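PDB 2DGD: 223aa long hypothetical arylmalonate decarboxylase, which is of unproven function but probably acts as an arylmalonate decarboxylase, a lyase of the aspartate/glutamate racemase superfamily, and assembles as an octamer. Local coordinates for residues P95-L103 with E125-F134; I150-Y159 with A181-L191. All blocks are in the same frame, centred on the assembly; numbering follows the deposited sequence.

Interaction 1 of 2, residues P95-L103 with E125-F134; sequences PEESVYELL and EVEWWRNKGF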
loop_
_atom_site.group_PDB
_atom_site.type_symbol
_atom_site.label_atom_id
_atom_site.label_comp_id
_atom_site.label_asym_id
_atom_site.label_seq_id
_atom_site.Cartn_x
_atom_site.Cartn_y
_atom_site.Cartn_z
ATOM N N PRO A 95 3.858 -37.188 -2.047
ATOM C CA PRO A 95 2.955 -36.344 -2.835
ATOM C C PRO A 95 1.807 -37.055 -3.550
ATOM O O PRO A 95 0.666 -36.593 -3.493
ATOM C CB PRO A 95 3.902 -35.599 -3.787
ATOM C CG PRO A 95 5.188 -36.375 -3.730
ATOM C CD PRO A 95 5.263 -36.843 -2.320
ATOM N N GLU A 96 2.095 -38.174 -4.207
ATOM C CA GLU A 96 1.065 -38.924 -4.921
ATOM C C GLU A 96 -0.069 -39.359 -3.984
ATOM O O GLU A 96 -1.242 -39.284 -4.338
ATOM C CB GLU A 96 1.693 -40.141 -5.605
ATOM C CG GLU A 96 0.727 -40.943 -6.451
ATOM C CD GLU A 96 1.387 -41.522 -7.692
ATOM O OE1 GLU A 96 1.731 -40.743 -8.617
ATOM O OE2 GLU A 96 1.563 -42.759 -7.738
ATOM N N GLU A 97 0.288 -39.810 -2.787
ATOM C CA GLU A 97 -0.703 -40.236 -1.810
ATOM C C GLU A 97 -1.442 -39.032 -1.228
ATOM O O GLU A 97 -2.594 -39.143 -0.816
ATOM C CB GLU A 97 -0.031 -41.025 -0.685
ATOM C CG GLU A 97 0.633 -42.318 -1.140
ATOM C CD GLU A 97 1.123 -43.187 0.028
ATOM O OE1 GLU A 97 1.685 -44.279 -0.248
ATOM O OE2 GLU A 97 0.947 -42.789 1.211
ATOM N N SER A 98 -0.770 -37.886 -1.191
ATOM C CA SER A 98 -1.361 -36.654 -0.672
ATOM C C SER A 98 -2.476 -36.229 -1.616
ATOM O O SER A 98 -3.544 -35.794 -1.183
ATOM C CB SER A 98 -0.309 -35.546 -0.598
ATOM O OG SER A 98 0.773 -35.921 0.229
ATOM N N VAL A 99 -2.210 -36.351 -2.913
ATOM C CA VAL A 99 -3.184 -36.001 -3.934
ATOM C C VAL A 99 -4.443 -36.825 -3.724
ATOM O O VAL A 99 -5.554 -36.308 -3.772
ATOM C CB VAL A 99 -2.644 -36.297 -5.344
ATOM C CG1 VAL A 99 -3.730 -36.060 -6.375
ATOM C CG2 VAL A 99 -1.437 -35.424 -5.631
ATOM N N TYR A 100 -4.256 -38.118 -3.486
ATOM C CA TYR A 100 -5.375 -39.017 -3.280
ATOM C C TYR A 100 -6.223 -38.592 -2.090
ATOM O O TYR A 100 -7.441 -38.487 -2.198
ATOM C CB TYR A 100 -4.877 -40.444 -3.077
ATOM C CG TYR A 100 -6.001 -41.431 -2.902
ATOM C CD1 TYR A 100 -6.772 -41.833 -3.987
ATOM C CD2 TYR A 100 -6.332 -41.921 -1.636
ATOM C CE1 TYR A 100 -7.846 -42.694 -3.818
ATOM C CE2 TYR A 100 -7.401 -42.779 -1.457
ATOM C CZ TYR A 100 -8.155 -43.160 -2.550
ATOM O OH TYR A 100 -9.226 -44.000 -2.376
ATOM N N GLU A 101 -5.584 -38.343 -0.953
ATOM C CA GLU A 101 -6.319 -37.934 0.236
ATOM C C GLU A 101 -7.026 -36.603 0.021
ATOM O O GLU A 101 -8.176 -36.433 0.424
ATOM C CB GLU A 101 -5.381 -37.841 1.442
ATOM C CG GLU A 101 -4.743 -39.178 1.823
ATOM C CD GLU A 101 -5.769 -40.247 2.202
ATOM O OE1 GLU A 101 -5.383 -41.432 2.290
ATOM O OE2 GLU A 101 -6.955 -39.905 2.418
ATOM N N LEU A 102 -6.343 -35.666 -0.630
ATOM C CA LEU A 102 -6.922 -34.356 -0.895
ATOM C C LEU A 102 -8.144 -34.453 -1.802
ATOM O O LEU A 102 -9.174 -33.837 -1.529
ATOM C CB LEU A 102 -5.881 -33.432 -1.528
ATOM C CG LEU A 102 -6.356 -32.006 -1.819
ATOM C CD1 LEU A 102 -6.900 -31.357 -0.562
ATOM C CD2 LEU A 102 -5.199 -31.199 -2.374
ATOM N N LEU A 103 -8.028 -35.223 -2.880
ATOM C CA LEU A 103 -9.141 -35.401 -3.807
ATOM C C LEU A 103 -10.312 -36.069 -3.094
ATOM O O LEU A 103 -11.473 -35.701 -3.295
ATOM C CB LEU A 103 -8.718 -36.245 -5.010
ATOM C CG LEU A 103 -7.770 -35.574 -6.000
ATOM C CD1 LEU A 103 -7.383 -36.560 -7.087
ATOM C CD2 LEU A 103 -8.439 -34.364 -6.598
ATOM N N GLU A 125 -0.473 -43.164 -16.149
ATOM C CA GLU A 125 -0.915 -42.313 -15.044
ATOM C C GLU A 125 -2.429 -42.330 -14.972
ATOM O O GLU A 125 -3.005 -42.367 -13.893
ATOM C CB GLU A 125 -0.439 -40.880 -15.260
ATOM C CG GLU A 125 -0.570 -39.981 -14.045
ATOM C CD GLU A 125 0.439 -40.330 -12.973
ATOM O OE1 GLU A 125 1.566 -40.726 -13.354
ATOM O OE2 GLU A 125 0.117 -40.196 -11.764
ATOM N N VAL A 126 -3.061 -42.277 -16.137
ATOM C CA VAL A 126 -4.509 -42.316 -16.242
ATOM C C VAL A 126 -5.007 -43.611 -15.609
ATOM O O VAL A 126 -5.904 -43.602 -14.775
ATOM C CB VAL A 126 -4.945 -42.284 -17.722
ATOM C CG1 VAL A 126 -6.417 -42.623 -17.853
ATOM C CG2 VAL A 126 -4.660 -40.921 -18.308
ATOM N N GLU A 127 -4.413 -44.726 -16.009
ATOM C CA GLU A 127 -4.800 -46.029 -15.486
ATOM C C GLU A 127 -4.565 -46.137 -13.988
ATOM O O GLU A 127 -5.324 -46.777 -13.267
ATOM C CB GLU A 127 -4.038 -47.130 -16.241
ATOM C CG GLU A 127 -3.562 -48.322 -15.407
ATOM C CD GLU A 127 -2.108 -48.168 -14.915
ATOM O OE1 GLU A 127 -1.845 -47.303 -14.043
ATOM O OE2 GLU A 127 -1.226 -48.915 -15.411
ATOM N N TRP A 128 -3.513 -45.490 -13.520
ATOM C CA TRP A 128 -3.178 -45.528 -12.112
ATOM C C TRP A 128 -4.237 -44.843 -11.256
ATOM O O TRP A 128 -4.547 -45.298 -10.161
ATOM C CB TRP A 128 -1.803 -44.888 -11.903
ATOM C CG TRP A 128 -1.403 -44.767 -10.483
ATOM C CD1 TRP A 128 -1.533 -43.667 -9.689
ATOM C CD2 TRP A 128 -0.824 -45.786 -9.670
ATOM N NE1 TRP A 128 -1.069 -43.935 -8.429
ATOM C CE2 TRP A 128 -0.627 -45.229 -8.386
ATOM C CE3 TRP A 128 -0.453 -47.115 -9.898
ATOM C CZ2 TRP A 128 -0.070 -45.959 -7.326
ATOM C CZ3 TRP A 128 0.102 -47.845 -8.843
ATOM C CH2 TRP A 128 0.288 -47.262 -7.573
ATOM N N TRP A 129 -4.808 -43.762 -11.761
ATOM C CA TRP A 129 -5.818 -43.052 -11.006
ATOM C C TRP A 129 -7.206 -43.658 -11.114
ATOM O O TRP A 129 -8.021 -43.551 -10.195
ATOM C CB TRP A 129 -5.828 -41.578 -11.418
ATOM C CG TRP A 129 -4.644 -40.877 -10.848
ATOM C CD1 TRP A 129 -3.430 -40.685 -11.448
ATOM C CD2 TRP A 129 -4.495 -40.447 -9.489
ATOM N NE1 TRP A 129 -2.530 -40.176 -10.540
ATOM C CE2 TRP A 129 -3.156 -40.020 -9.331
ATOM C CE3 TRP A 129 -5.364 -40.388 -8.385
ATOM C CZ2 TRP A 129 -2.662 -39.544 -8.113
ATOM C CZ3 TRP A 129 -4.873 -39.914 -7.173
ATOM C CH2 TRP A 129 -3.531 -39.499 -7.049
ATOM N N ARG A 130 -7.473 -44.304 -12.239
ATOM C CA ARG A 130 -8.762 -44.934 -12.453
ATOM C C ARG A 130 -8.901 -46.109 -11.490
ATOM O O ARG A 130 -9.951 -46.302 -10.883
ATOM C CB ARG A 130 -8.850 -45.404 -13.899
ATOM C CG ARG A 130 -10.137 -46.087 -14.275
ATOM C CD ARG A 130 -10.110 -46.420 -15.753
ATOM N NE ARG A 130 -10.253 -45.229 -16.591
ATOM C CZ ARG A 130 -9.520 -44.971 -17.676
ATOM N NH1 ARG A 130 -8.567 -45.818 -18.063
ATOM N NH2 ARG A 130 -9.756 -43.875 -18.391
ATOM N N ASN A 131 -7.829 -46.882 -11.336
ATOM C CA ASN A 131 -7.843 -48.032 -10.437
ATOM C C ASN A 131 -7.990 -47.604 -8.989
ATOM O O ASN A 131 -8.291 -48.421 -8.124
ATOM C CB ASN A 131 -6.567 -48.863 -10.597
ATOM C CG ASN A 131 -6.499 -49.588 -11.936
ATOM O OD1 ASN A 131 -5.522 -50.285 -12.228
ATOM N ND2 ASN A 131 -7.536 -49.430 -12.758
ATOM N N LYS A 132 -7.759 -46.323 -8.723
ATOM C CA LYS A 132 -7.889 -45.794 -7.374
ATOM C C LYS A 132 -9.333 -45.373 -7.134
ATOM O O LYS A 132 -9.668 -44.874 -6.066
ATOM C CB LYS A 132 -6.966 -44.596 -7.164
ATOM C CG LYS A 132 -5.498 -44.937 -7.090
ATOM C CD LYS A 132 -4.682 -43.733 -6.630
ATOM C CE LYS A 132 -3.196 -44.060 -6.544
ATOM N NZ LYS A 132 -2.368 -42.910 -6.037
ATOM N N GLY A 133 -10.184 -45.561 -8.136
ATOM C CA GLY A 133 -11.581 -45.211 -7.977
ATOM C C GLY A 133 -12.038 -43.887 -8.561
ATOM O O GLY A 133 -12.965 -43.265 -8.029
ATOM N N PHE A 134 -11.406 -43.440 -9.642
ATOM C CA PHE A 134 -11.809 -42.183 -10.256
ATOM C C PHE A 134 -12.254 -42.389 -11.692
ATOM O O PHE A 134 -11.693 -43.224 -12.411
ATOM C CB PHE A 134 -10.663 -41.161 -10.252
ATOM C CG PHE A 134 -10.230 -40.724 -8.884
ATOM C CD1 PHE A 134 -9.158 -41.343 -8.251
ATOM C CD2 PHE A 134 -10.896 -39.697 -8.227
ATOM C CE1 PHE A 134 -8.757 -40.946 -6.986
ATOM C CE2 PHE A 134 -10.501 -39.293 -6.961
ATOM C CZ PHE A 134 -9.431 -39.918 -6.339
#

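Interaction 2 of 2, residues I150-Y159 with A181-L191; sequences ISNTPIFTIY and ALSTYEAVQYL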
loop_
_atom_site.group_PDB
_atom_site.type_symbol
_atom_site.label_atom_id
_atom_site.label_comp_id
_atom_site.label_asym_id
_atom_site.label_seq_id
_atom_site.Cartn_x
_atom_site.Cartn_y
_atom_site.Cartn_z
ATOM N N ILE A 150 11.011 -30.395 -18.306
ATOM C CA ILE A 150 9.723 -30.333 -17.635
ATOM C C ILE A 150 9.681 -29.134 -16.700
ATOM O O ILE A 150 8.707 -28.380 -16.696
ATOM C CB ILE A 150 9.465 -31.620 -16.832
ATOM C CG1 ILE A 150 9.381 -32.806 -17.799
ATOM C CG2 ILE A 150 8.190 -31.492 -16.014
ATOM C CD1 ILE A 150 9.200 -34.136 -17.134
ATOM N N SER A 151 10.745 -28.954 -15.923
ATOM C CA SER A 151 10.844 -27.847 -14.977
ATOM C C SER A 151 10.747 -26.494 -15.666
ATOM O O SER A 151 10.209 -25.535 -15.103
ATOM C CB SER A 151 12.168 -27.915 -14.213
ATOM O OG SER A 151 12.251 -29.072 -13.404
ATOM N N ASN A 152 11.272 -26.413 -16.884
ATOM C CA ASN A 152 11.245 -25.162 -17.623
ATOM C C ASN A 152 9.875 -24.757 -18.155
ATOM O O ASN A 152 9.737 -23.688 -18.735
ATOM C CB ASN A 152 12.232 -25.225 -18.787
ATOM C CG ASN A 152 13.662 -25.350 -18.326
ATOM O OD1 ASN A 152 14.036 -24.778 -17.321
ATOM N ND2 ASN A 152 14.470 -26.087 -19.067
ATOM N N THR A 153 8.861 -25.592 -17.956
ATOM C CA THR A 153 7.533 -25.281 -18.466
ATOM C C THR A 153 6.939 -24.003 -17.882
ATOM O O THR A 153 6.784 -23.867 -16.663
ATOM C CB THR A 153 6.567 -26.433 -18.210
ATOM O OG1 THR A 153 7.149 -27.651 -18.687
ATOM C CG2 THR A 153 5.238 -26.181 -18.929
ATOM N N PRO A 154 6.596 -23.046 -18.755
ATOM C CA PRO A 154 6.012 -21.749 -18.401
ATOM C C PRO A 154 4.621 -21.871 -17.776
ATOM O O PRO A 154 3.863 -22.793 -18.083
ATOM C CB PRO A 154 5.959 -21.015 -19.740
ATOM C CG PRO A 154 7.038 -21.658 -20.531
ATOM C CD PRO A 154 6.877 -23.108 -20.194
ATOM N N ILE A 155 4.292 -20.918 -16.909
ATOM C CA ILE A 155 3.007 -20.897 -16.239
ATOM C C ILE A 155 1.847 -21.154 -17.190
ATOM O O ILE A 155 1.073 -22.099 -17.005
ATOM C CB ILE A 155 2.775 -19.550 -15.551
ATOM C CG1 ILE A 155 3.807 -19.367 -14.439
ATOM C CG2 ILE A 155 1.355 -19.477 -15.006
ATOM C CD1 ILE A 155 3.722 -18.036 -13.724
ATOM N N PHE A 156 1.723 -20.319 -18.212
ATOM C CA PHE A 156 0.617 -20.472 -19.140
ATOM C C PHE A 156 0.684 -21.647 -20.094
ATOM O O PHE A 156 -0.305 -21.979 -20.736
ATOM C CB PHE A 156 0.382 -19.161 -19.878
ATOM C CG PHE A 156 -0.213 -18.103 -19.002
ATOM C CD1 PHE A 156 -1.512 -18.243 -18.519
ATOM C CD2 PHE A 156 0.542 -17.011 -18.585
ATOM C CE1 PHE A 156 -2.051 -17.309 -17.625
ATOM C CE2 PHE A 156 0.010 -16.075 -17.694
ATOM C CZ PHE A 156 -1.286 -16.226 -17.212
ATOM N N THR A 157 1.834 -22.295 -20.190
ATOM C CA THR A 157 1.921 -23.468 -21.038
ATOM C C THR A 157 1.176 -24.556 -20.274
ATOM O O THR A 157 0.479 -25.386 -20.858
ATOM C CB THR A 157 3.367 -23.904 -21.259
ATOM O OG1 THR A 157 4.007 -22.990 -22.155
ATOM C CG2 THR A 157 3.415 -25.293 -21.837
ATOM N N ILE A 158 1.329 -24.535 -18.953
ATOM C CA ILE A 158 0.663 -25.489 -18.077
ATOM C C ILE A 158 -0.813 -25.141 -18.075
ATOM O O ILE A 158 -1.671 -26.015 -18.049
ATOM C CB ILE A 158 1.191 -25.390 -16.626
ATOM C CG1 ILE A 158 2.657 -25.843 -16.573
ATOM C CG2 ILE A 158 0.301 -26.208 -15.685
ATOM C CD1 ILE A 158 3.304 -25.661 -15.226
ATOM N N TYR A 159 -1.102 -23.848 -18.097
ATOM C CA TYR A 159 -2.472 -23.389 -18.098
ATOM C C TYR A 159 -3.210 -23.846 -19.356
ATOM O O TYR A 159 -4.314 -24.383 -19.271
ATOM C CB TYR A 159 -2.507 -21.865 -17.973
ATOM C CG TYR A 159 -3.897 -21.271 -18.005
ATOM C CD1 TYR A 159 -4.536 -21.021 -19.218
ATOM C CD2 TYR A 159 -4.589 -20.987 -16.820
ATOM C CE1 TYR A 159 -5.833 -20.503 -19.257
ATOM C CE2 TYR A 159 -5.891 -20.473 -16.850
ATOM C CZ TYR A 159 -6.501 -20.236 -18.075
ATOM O OH TYR A 159 -7.780 -19.758 -18.132
ATOM N N ALA A 181 8.084 -31.832 -10.807
ATOM C CA ALA A 181 9.079 -31.030 -11.534
ATOM C C ALA A 181 8.440 -29.758 -12.110
ATOM O O ALA A 181 9.124 -28.776 -12.388
ATOM C CB ALA A 181 9.704 -31.843 -12.645
ATOM N N LEU A 182 7.122 -29.788 -12.292
ATOM C CA LEU A 182 6.399 -28.636 -12.801
ATOM C C LEU A 182 6.173 -27.625 -11.685
ATOM O O LEU A 182 5.772 -27.986 -10.579
ATOM C CB LEU A 182 5.039 -29.062 -13.348
ATOM C CG LEU A 182 4.954 -29.775 -14.700
ATOM C CD1 LEU A 182 3.509 -30.193 -14.953
ATOM C CD2 LEU A 182 5.451 -28.858 -15.814
ATOM N N SER A 183 6.447 -26.359 -11.965
ATOM C CA SER A 183 6.210 -25.310 -10.987
ATOM C C SER A 183 4.775 -24.867 -11.259
ATOM O O SER A 183 4.505 -24.138 -12.226
ATOM C CB SER A 183 7.163 -24.152 -11.209
ATOM O OG SER A 183 6.833 -23.085 -10.346
ATOM N N THR A 184 3.858 -25.319 -10.411
ATOM C CA THR A 184 2.444 -25.030 -10.587
ATOM C C THR A 184 1.851 -23.974 -9.670
ATOM O O THR A 184 0.659 -23.709 -9.726
ATOM C CB THR A 184 1.637 -26.322 -10.422
ATOM O OG1 THR A 184 2.030 -26.968 -9.204
ATOM C CG2 THR A 184 1.900 -27.262 -11.582
ATOM N N TYR A 185 2.678 -23.360 -8.837
ATOM C CA TYR A 185 2.190 -22.349 -7.904
ATOM C C TYR A 185 1.214 -21.332 -8.509
ATOM O O TYR A 185 0.156 -21.081 -7.940
ATOM C CB TYR A 185 3.364 -21.608 -7.270
ATOM C CG TYR A 185 2.929 -20.651 -6.196
ATOM C CD1 TYR A 185 3.041 -19.271 -6.369
ATOM C CD2 TYR A 185 2.367 -21.125 -5.016
ATOM C CE1 TYR A 185 2.599 -18.393 -5.388
ATOM C CE2 TYR A 185 1.927 -20.255 -4.031
ATOM C CZ TYR A 185 2.045 -18.892 -4.224
ATOM O OH TYR A 185 1.603 -18.041 -3.245
ATOM N N GLU A 186 1.566 -20.747 -9.650
ATOM C CA GLU A 186 0.700 -19.764 -10.296
ATOM C C GLU A 186 -0.363 -20.404 -11.191
ATOM O O GLU A 186 -1.558 -20.140 -11.038
ATOM C CB GLU A 186 1.523 -18.774 -11.136
ATOM C CG GLU A 186 2.527 -17.936 -10.364
ATOM C CD GLU A 186 3.866 -18.643 -10.148
ATOM O OE1 GLU A 186 4.744 -18.054 -9.466
ATOM O OE2 GLU A 186 4.047 -19.779 -10.663
ATOM N N ALA A 187 0.081 -21.235 -12.131
ATOM C CA ALA A 187 -0.818 -21.903 -13.067
ATOM C C ALA A 187 -2.073 -22.436 -12.388
ATOM O O ALA A 187 -3.190 -22.185 -12.823
ATOM C CB ALA A 187 -0.085 -23.034 -13.767
ATOM N N VAL A 188 -1.879 -23.176 -11.310
ATOM C CA VAL A 188 -2.980 -23.754 -10.565
ATOM C C VAL A 188 -3.978 -22.710 -10.035
ATOM O O VAL A 188 -5.172 -22.978 -9.952
ATOM C CB VAL A 188 -2.405 -24.640 -9.433
ATOM C CG1 VAL A 188 -3.335 -24.718 -8.275
ATOM C CG2 VAL A 188 -2.141 -26.035 -9.983
ATOM N N GLN A 189 -3.503 -21.515 -9.699
ATOM C CA GLN A 189 -4.399 -20.471 -9.195
ATOM C C GLN A 189 -5.281 -19.935 -10.312
ATOM O O GLN A 189 -6.480 -19.722 -10.122
ATOM C CB GLN A 189 -3.602 -19.319 -8.597
ATOM C CG GLN A 189 -2.810 -19.690 -7.367
ATOM C CD GLN A 189 -2.014 -18.523 -6.814
ATOM O OE1 GLN A 189 -2.582 -17.499 -6.416
ATOM N NE2 GLN A 189 -0.690 -18.669 -6.783
ATOM N N TYR A 190 -4.677 -19.699 -11.471
ATOM C CA TYR A 190 -5.420 -19.210 -12.616
ATOM C C TYR A 190 -6.473 -20.235 -13.006
ATOM O O TYR A 190 -7.641 -19.902 -13.187
ATOM C CB TYR A 190 -4.490 -18.980 -13.797
ATOM C CG TYR A 190 -3.634 -17.750 -13.683
ATOM C CD1 TYR A 190 -2.249 -17.847 -13.564
ATOM C CD2 TYR A 190 -4.205 -16.483 -13.730
ATOM C CE1 TYR A 190 -1.454 -16.711 -13.500
ATOM C CE2 TYR A 190 -3.424 -15.344 -13.665
ATOM C CZ TYR A 190 -2.050 -15.464 -13.550
ATOM O OH TYR A 190 -1.279 -14.330 -13.483
ATOM N N LEU A 191 -6.055 -21.488 -13.144
ATOM C CA LEU A 191 -6.987 -22.537 -13.508
ATOM C C LEU A 191 -8.141 -22.630 -12.505
ATOM O O LEU A 191 -9.308 -22.662 -12.896
ATOM C CB LEU A 191 -6.254 -23.876 -13.610
ATOM C CG LEU A 191 -5.346 -24.014 -14.836
ATOM C CD1 LEU A 191 -4.566 -25.320 -14.790
ATOM C CD2 LEU A 191 -6.207 -23.955 -16.097
HETATM O O HOH W 1 7.260 -25.703 -14.555
#

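Interaction 1 of 2, residues P95-L103 with E125-F134
With CG anti to the backbone N (chi1 -178°), Tyr100 carries its ring across to Lys132 and Phe134, while Trp129, with CG beside its backbone N and anti to the carbonyl carbon (chi1 -74°), sends the six-membered end of its indole to the backbone of helix 95-105. There Trp129 CH2 comes 3.6 Å from Glu96 O and 3.5 Å from Val99 CG1. The carbonyl and Tyr100 N lie at the indole rim, near its plane, whereas Val99 and Leu103 approach obliquely. Lys132 O lies at the edge of the Tyr100 ring, near its plane and 3.6 Å from Tyr100 CE1, and the lysine chain passes Tyr100 CD1. Phe134 and Tyr100 touch rim to rim, their planes 85° apart, with Tyr100 CD1 3.7 Å from Phe134 CE1. Leu103 CB rests 4.0 Å from Phe134 CZ. Tyr176 also meets the Trp129 ring. The Glu96 carboxylate comes near Trp128 and Glu125; like charge is likely to be unfavourable between the two acids, though the placing of the Glu96 end is doubtful. Trp129 NE1 donates to Glu125 OE2 at 2.9 Å, which helps to hold the ring's rotation and gives that oxygen a partner beside an aromatic and aliphatic interface.

Interaction 2 of 2, residues I150-Y159 with A181-L191
Apolar packing carries most of the contact between 150-159 and 181-191. Ile158 lays its CG2 branch against Ala187 CB at 3.7 Å, while its CD1 end passes Leu182 CD2. Leu182 CD2 sits among Ile150 CG2, Ile150 O and Thr153 OG1. With CG1 beside the backbone N (chi1 -65°), Ile155 extends CD1 to within 3.5 Å of Glu186 CB and keeps CG2 over Ala187. Glu186 OE1 is hydrogen-bonded to Tyr21 OH. With an alanine in place of Ile155, a gap would probably open beside Ala187 and Tyr190, and Glu186 CB and CG would lose their apolar neighbour. Among the aromatic contacts, Phe156 CZ stands over one face of the Tyr190 ring, towards its rim, the planes inclined at 42°. Leu191 CD2 covers a face of Tyr159, 3.5 Å from Tyr159 CD2. Polar links are few: Ser151 CA makes a CA-H...O contact of 3.2 Å with Ala181 O, and a water accepts from Ser183 N at 2.8 Å while donating to Ser151 O and Thr153 O. Helices 155-163 and 187-195 meet at 45° between their short segments; Ile158, Leu182 and Leu191 pack on Ile177 of strand 174-177, and Tyr190 OH is hydrogen-bonded to Glu29 of a neighbouring subunit.

From the N terminus, the chain first builds the three-stranded parallel sheet and its helices, then enters the half that holds both contacts. Interaction 1 closes a loop of 21 residues that includes strand 110-115, bringing helix 95-105 to the end of helix 119-130 and the turn that leads into strand 135-141. Interaction 2 follows in series, neither nested in the first nor crossing it: its own 21-residue loop contains strand 174-177 and joins helices 147-151 and 155-163 to the loop before helix 187-195 and to the first turns of that helix. Their centres are about 20 Å apart and they do not touch. Both thus tie helices around the four-stranded parallel sheet 135-141, 110-115, 174-177, 199-201.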